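PDB 6Q78: GH26C, which is a family 26 glycoside hydrolase, probably an endo-acting mannanase that cleaves beta-1,4-linked mannose chains. Local coordinates for residues 101-104 with 108-111; 110-115 with 367-372. One frame throughout, in Å; residues are numbered along the deposited sequence.

In the fold
Contacts 1 and 2 are consecutive steps along one piece of chain and share Pro110 and Gly111. Contact 1 is local: the loop 108-111 folds back on the short helix 101-106 it has just left. Contact 2 is long-range: strand 112-116, which that loop leads into, meets strand 369-372 across the inside of the TIM barrel. Contact 1 is the more peripheral, about 18 Å from the centre of the chain to its own centre, with Lys103 and Asp109 partly exposed. Contact 2 is in the core, about 7 Å from the chain centre, and its touching residues are all buried. Contact 1 mixes backbone carbonyls, lysine methylenes and a carboxylate with one apolar pair. Contact 2 is wholly apolar.

Contact 1. Residues 101-104 with 108-111; sequences DIKK and SDPG
Lys103 and Ser108 bring the two backbones closest, with their CA atoms 4.5 Å apart. This is the turn that joins helix 101-106 to barrel strand 112-116, and the chain doubles back beside the helix in an irregular loop. Ser108 O turns toward the helix, and Lys103 CA lies 3.1 Å from it in a CH...O contact. Lys103 N is near the same oxygen, but the angle is poor for a hydrogen bond.

Ile102 packs its two branches on different parts of the loop. Ile102 CG2 lies 3.5 Å from Ser108 O and also touches Pro110 N. Ile102 CD1 crosses the proline ring obliquely and meets it at Pro110 CB, 4.0 Å away. CB and CD of Lys103 pass Asp109 OD1, CB at 3.7 Å. Lys103 NZ stays 5.8 Å from Asp109 OD2, so no salt bridge forms; NZ makes a weak hydrogen bond to Gly107 O. Asp109 OD1 is hydrogen-bonded to Ser100 OG, which also bonds Lys103 N. Ser108 OG bonds Asp109 O at 2.9 Å, on a lone pair. Asp406 N is also bonded to Ser108 OG.

The fit of helix and loop therefore depends on shape and the CH...O contact, while Ser100 and Asp406 from outside satisfy the loop's polar side chains.

Contact 2. Residues 110-115 with 367-372; sequences PGLLGS and IGFTMF
This is an apolar contact inside the barrel, between strands 112-116 and 369-372 of the parallel sheet. The two are not sheet neighbours. Strand 81-86 lies between them and pairs with both. The axes of the short strands 112-115 and 369-372 come within 8.0 Å at an angle of 54°, so side chains bridge the gap, reaching backbone only at Gly114.

Leu112 carries most of it. Its CG is anti to the backbone N (chi1 172°), which sends the two methyls out toward the other strand. Leu112 CD1 meets the ring of Phe369 obliquely, 3.4 Å from Phe369 CD2 and nearly as close to Phe369 CG. Leu112 CD2 turns to Met371 and lies 3.7 Å from Met371 CG. The side chains of Leu112 and Met371 cross at about a right angle.

With chi1 and chi2 of Met371 extended, Met371 SD reaches to 3.7 Å from Gly114 CA. The bend at chi3 (74°) turns only the terminal methyl. A side chain at Gly114 would point at this sulfur, and even a CB would clash with it. Ile82, Val153 and Val155 of the adjoining strands also pack on Leu112.

Cut back to an alanine, position Leu112 would lose both methyls, which is likely to leave the Phe369 ring and Met371 CG without their partner. With all four touching residues buried, the strands are joined here by close apolar packing, and the methionine sulfur fits against a strand position that has no side chain.

Contact 1. Residues 101-104 with 108-111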
ATOM      1  N   ASP A 101     -10.398  -9.782 -11.166  1.00  9.62           N
ATOM      2  CA  ASP A 101     -11.773  -9.297 -11.210  1.00  9.26           C
ATOM      3  C   ASP A 101     -11.866  -7.956 -11.923  1.00 10.59           C
ATOM      4  O   ASP A 101     -12.829  -7.712 -12.647  1.00  9.73           O
ATOM      5  CB  ASP A 101     -12.379  -9.196  -9.808  1.00  9.31           C
ATOM      6  CG  ASP A 101     -12.706 -10.544  -9.204  1.00 10.84           C
ATOM      7  OD1 ASP A 101     -12.694 -11.560  -9.933  1.00 12.01           O
ATOM      8  OD2 ASP A 101     -13.024 -10.599  -7.990  1.00  9.65           O
ATOM      9  N   ILE A 102     -10.884  -7.064 -11.745  1.00  9.80           N
ATOM     10  CA  ILE A 102     -10.969  -5.783 -12.438  1.00  8.82           C
ATOM     11  C   ILE A 102     -10.934  -5.979 -13.947  1.00  9.11           C
ATOM     12  O   ILE A 102     -11.621  -5.259 -14.676  1.00  9.48           O
ATOM     13  CB  ILE A 102      -9.918  -4.795 -11.900  1.00  8.54           C
ATOM     14  CG1 ILE A 102     -10.432  -4.228 -10.571  1.00  8.38           C
ATOM     15  CG2 ILE A 102      -9.650  -3.628 -12.862  1.00  8.93           C
ATOM     16  CD1 ILE A 102      -9.395  -3.375  -9.830  1.00 11.21           C
ATOM     17  N   LYS A 103     -10.180  -6.971 -14.436  1.00  9.03           N
ATOM     18  CA  LYS A 103     -10.201  -7.255 -15.881  1.00  9.42           C
ATOM     19  C   LYS A 103     -11.496  -7.944 -16.312  1.00 10.07           C
ATOM     20  O   LYS A 103     -12.020  -7.655 -17.396  1.00 10.54           O
ATOM     21  CB  LYS A 103      -8.989  -8.101 -16.270  1.00  9.22           C
ATOM     22  CG  LYS A 103      -8.931  -8.432 -17.769  1.00 11.71           C
ATOM     23  CD  LYS A 103      -7.598  -9.081 -18.094  1.00 11.63           C
ATOM     24  CE  LYS A 103      -7.670  -9.808 -19.405  1.00 20.27           C
ATOM     25  NZ  LYS A 103      -7.798  -8.865 -20.514  1.00 29.06           N
ATOM     26  N   LYS A 104     -12.052  -8.840 -15.480  1.00 10.18           N
ATOM     27  CA  LYS A 104     -13.377  -9.380 -15.807  1.00 10.90           C
ATOM     28  C   LYS A 104     -14.381  -8.257 -15.997  1.00 11.50           C
ATOM     29  O   LYS A 104     -15.274  -8.342 -16.850  1.00 11.89           O
ATOM     30  CB  LYS A 104     -13.901 -10.298 -14.689  1.00 11.03           C
ATOM     31  CG  LYS A 104     -13.075 -11.571 -14.358  1.00 10.83           C
ATOM     32  CD  LYS A 104     -13.845 -12.399 -13.326  1.00 11.41           C
ATOM     33  CE  LYS A 104     -13.152 -13.677 -12.928  1.00 11.06           C
ATOM     34  NZ  LYS A 104     -12.035 -13.432 -11.950  1.00 12.27           N
ATOM     35  N   SER A 108      -9.594  -4.372 -18.627  1.00  9.88           N
ATOM     36  CA  SER A 108      -8.202  -4.065 -18.321  1.00 10.07           C
ATOM     37  C   SER A 108      -7.832  -4.617 -16.958  1.00  8.90           C
ATOM     38  O   SER A 108      -8.645  -4.601 -16.045  1.00  8.87           O
ATOM     39  CB  SER A 108      -7.996  -2.552 -18.306  1.00 12.19           C
ATOM     40  OG  SER A 108      -6.649  -2.249 -17.944  1.00 11.08           O
ATOM     41  N   ASP A 109      -6.592  -5.087 -16.817  1.00  8.58           N
ATOM     42  CA  ASP A 109      -6.053  -5.344 -15.480  1.00  8.11           C
ATOM     43  C   ASP A 109      -5.955  -4.033 -14.693  1.00  7.90           C
ATOM     44  O   ASP A 109      -5.994  -2.941 -15.256  1.00  9.32           O
ATOM     45  CB  ASP A 109      -4.654  -5.950 -15.587  1.00  9.46           C
ATOM     46  CG  ASP A 109      -4.658  -7.456 -15.737  1.00 10.78           C
ATOM     47  OD1 ASP A 109      -5.521  -8.118 -15.118  1.00 10.86           O
ATOM     48  OD2 ASP A 109      -3.769  -8.008 -16.446  1.00 11.59           O
ATOM     49  N   PRO A 110      -5.872  -4.114 -13.368  1.00  7.59           N
ATOM     50  CA  PRO A 110      -5.585  -2.922 -12.564  1.00  7.44           C
ATOM     51  C   PRO A 110      -4.220  -2.342 -12.941  1.00  7.34           C
ATOM     52  O   PRO A 110      -3.378  -3.032 -13.537  1.00  8.39           O
ATOM     53  CB  PRO A 110      -5.613  -3.454 -11.117  1.00  8.67           C
ATOM     54  CG  PRO A 110      -5.232  -4.921 -11.280  1.00  9.91           C
ATOM     55  CD  PRO A 110      -5.853  -5.362 -12.576  1.00  8.70           C
ATOM     56  N   GLY A 111      -3.986  -1.063 -12.551  1.00  7.37           N
ATOM     57  CA  GLY A 111      -2.652  -0.511 -12.788  1.00  8.34           C
ATOM     58  C   GLY A 111      -1.656  -0.763 -11.684  1.00  7.38           C
ATOM     59  O   GLY A 111      -0.478  -0.417 -11.801  1.00  8.07           O
TER

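Contact 2. Residues 110-115 with 367-372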
ATOM      1  N   PRO A 110      -5.872  -4.114 -13.368  1.00  7.59           N
ATOM      2  CA  PRO A 110      -5.585  -2.922 -12.564  1.00  7.44           C
ATOM      3  C   PRO A 110      -4.220  -2.342 -12.941  1.00  7.34           C
ATOM      4  O   PRO A 110      -3.378  -3.032 -13.537  1.00  8.39           O
ATOM      5  CB  PRO A 110      -5.613  -3.454 -11.117  1.00  8.67           C
ATOM      6  CG  PRO A 110      -5.232  -4.921 -11.280  1.00  9.91           C
ATOM      7  CD  PRO A 110      -5.853  -5.362 -12.576  1.00  8.70           C
ATOM      8  N   GLY A 111      -3.986  -1.063 -12.551  1.00  7.37           N
ATOM      9  CA  GLY A 111      -2.652  -0.511 -12.788  1.00  8.34           C
ATOM     10  C   GLY A 111      -1.656  -0.763 -11.684  1.00  7.38           C
ATOM     11  O   GLY A 111      -0.478  -0.417 -11.801  1.00  8.07           O
ATOM     12  N   LEU A 112      -2.116  -1.367 -10.593  1.00  6.84           N
ATOM     13  CA  LEU A 112      -1.302  -1.581  -9.402  1.00  6.61           C
ATOM     14  C   LEU A 112      -1.754  -2.865  -8.717  1.00  8.02           C
ATOM     15  O   LEU A 112      -2.950  -3.178  -8.684  1.00  6.99           O
ATOM     16  CB  LEU A 112      -1.404  -0.363  -8.464  1.00  7.25           C
ATOM     17  CG  LEU A 112      -0.794  -0.418  -7.070  1.00  8.91           C
ATOM     18  CD1 LEU A 112      -0.438   1.014  -6.680  1.00 10.58           C
ATOM     19  CD2 LEU A 112      -1.744  -0.987  -6.103  1.00  9.07           C
ATOM     20  N   LEU A 113      -0.782  -3.607  -8.206  1.00  6.23           N
ATOM     21  CA  LEU A 113      -1.024  -4.836  -7.464  1.00  6.09           C
ATOM     22  C   LEU A 113      -0.543  -4.669  -6.027  1.00  5.99           C
ATOM     23  O   LEU A 113       0.600  -4.259  -5.808  1.00  7.33           O
ATOM     24  CB  LEU A 113      -0.248  -5.982  -8.098  1.00  6.98           C
ATOM     25  CG  LEU A 113      -0.298  -7.322  -7.332  1.00  6.71           C
ATOM     26  CD1 LEU A 113      -1.757  -7.814  -7.299  1.00  8.31           C
ATOM     27  CD2 LEU A 113       0.636  -8.349  -7.930  1.00  6.80           C
ATOM     28  N   GLY A 114      -1.404  -4.995  -5.069  1.00  6.01           N
ATOM     29  CA  GLY A 114      -1.030  -5.027  -3.654  1.00  6.76           C
ATOM     30  C   GLY A 114      -0.732  -6.456  -3.241  1.00  7.11           C
ATOM     31  O   GLY A 114      -1.461  -7.385  -3.591  1.00  6.91           O
ATOM     32  N   SER A 115       0.368  -6.620  -2.505  1.00  5.82           N
ATOM     33  CA  SER A 115       0.739  -7.914  -1.905  1.00  5.78           C
ATOM     34  C   SER A 115       1.117  -7.702  -0.443  1.00  5.87           C
ATOM     35  O   SER A 115       1.125  -6.573   0.064  1.00  5.96           O
ATOM     36  CB  SER A 115       1.974  -8.479  -2.629  1.00  6.57           C
ATOM     37  OG  SER A 115       1.582  -8.763  -3.996  1.00  6.96           O
ATOM     38  N   ILE A 367      -2.878  12.722  -5.967  1.00 12.20           N
ATOM     39  CA  ILE A 367      -2.421  11.443  -5.427  1.00 10.32           C
ATOM     40  C   ILE A 367      -1.864  10.610  -6.571  1.00 10.36           C
ATOM     41  O   ILE A 367      -2.349  10.691  -7.699  1.00 12.05           O
ATOM     42  CB  ILE A 367      -3.547  10.653  -4.720  1.00 11.40           C
ATOM     43  CG1 ILE A 367      -4.780  10.543  -5.625  1.00 12.71           C
ATOM     44  CG2 ILE A 367      -3.895  11.258  -3.339  1.00 10.57           C
ATOM     45  CD1 ILE A 367      -5.686   9.353  -5.262  1.00 15.56           C
ATOM     46  N   GLY A 368      -0.860   9.786  -6.261  1.00 10.38           N
ATOM     47  CA  GLY A 368      -0.282   8.943  -7.298  1.00  8.55           C
ATOM     48  C   GLY A 368      -1.095   7.696  -7.538  1.00 10.26           C
ATOM     49  O   GLY A 368      -1.137   7.187  -8.666  1.00 11.45           O
ATOM     50  N   PHE A 369      -1.754   7.182  -6.504  1.00  9.02           N
ATOM     51  CA  PHE A 369      -2.478   5.927  -6.653  1.00  7.56           C
ATOM     52  C   PHE A 369      -3.469   5.743  -5.529  1.00  9.30           C
ATOM     53  O   PHE A 369      -3.354   6.355  -4.462  1.00  9.34           O
ATOM     54  CB  PHE A 369      -1.534   4.716  -6.753  1.00  9.95           C
ATOM     55  CG  PHE A 369      -0.774   4.417  -5.499  1.00  8.32           C
ATOM     56  CD1 PHE A 369       0.451   4.978  -5.279  1.00 11.15           C
ATOM     57  CD2 PHE A 369      -1.281   3.535  -4.561  1.00 10.13           C
ATOM     58  CE1 PHE A 369       1.192   4.659  -4.101  1.00 11.19           C
ATOM     59  CE2 PHE A 369      -0.539   3.186  -3.406  1.00  9.92           C
ATOM     60  CZ  PHE A 369       0.688   3.754  -3.195  1.00 11.08           C
ATOM     61  N   THR A 370      -4.471   4.901  -5.796  1.00  9.19           N
ATOM     62  CA  THR A 370      -5.316   4.376  -4.744  1.00  8.42           C
ATOM     63  C   THR A 370      -5.466   2.884  -4.951  1.00  7.59           C
ATOM     64  O   THR A 370      -5.287   2.381  -6.057  1.00  9.27           O
ATOM     65  CB  THR A 370      -6.637   5.123  -4.644  1.00 10.19           C
ATOM     66  OG1 THR A 370      -7.323   4.673  -3.457  1.00 11.68           O
ATOM     67  CG2 THR A 370      -7.481   4.849  -5.856  1.00  9.89           C
ATOM     68  N   MET A 371      -5.770   2.168  -3.877  1.00  7.43           N
ATOM     69  CA  MET A 371      -5.885   0.711  -3.950  1.00  6.90           C
ATOM     70  C   MET A 371      -7.075   0.206  -3.149  1.00  7.84           C
ATOM     71  O   MET A 371      -7.256   0.573  -1.984  1.00  7.96           O
ATOM     72  CB  MET A 371      -4.606   0.051  -3.423  1.00  8.28           C
ATOM     73  CG  MET A 371      -4.507  -1.474  -3.729  1.00  6.45           C
ATOM     74  SD  MET A 371      -3.229  -2.261  -2.737  1.00  6.29           S
ATOM     75  CE  MET A 371      -3.995  -2.307  -1.102  1.00  7.91           C
ATOM     76  N   PHE A 372      -7.859  -0.661  -3.781  1.00  7.19           N
ATOM     77  CA  PHE A 372      -8.930  -1.386  -3.122  1.00  7.47           C
ATOM     78  C   PHE A 372      -8.369  -2.608  -2.403  1.00  8.20           C
ATOM     79  O   PHE A 372      -7.366  -3.207  -2.830  1.00  7.24           O
ATOM     80  CB  PHE A 372      -9.902  -1.869  -4.201  1.00  7.78           C
ATOM     81  CG  PHE A 372     -10.671  -0.747  -4.853  1.00  8.13           C
ATOM     82  CD1 PHE A 372     -11.707  -0.129  -4.174  1.00  8.56           C
ATOM     83  CD2 PHE A 372     -10.359  -0.302  -6.144  1.00  8.13           C
ATOM     84  CE1 PHE A 372     -12.423   0.924  -4.756  1.00  9.50           C
ATOM     85  CE2 PHE A 372     -11.101   0.737  -6.723  1.00  8.58           C
ATOM     86  CZ  PHE A 372     -12.124   1.343  -6.026  1.00  9.21           C
TER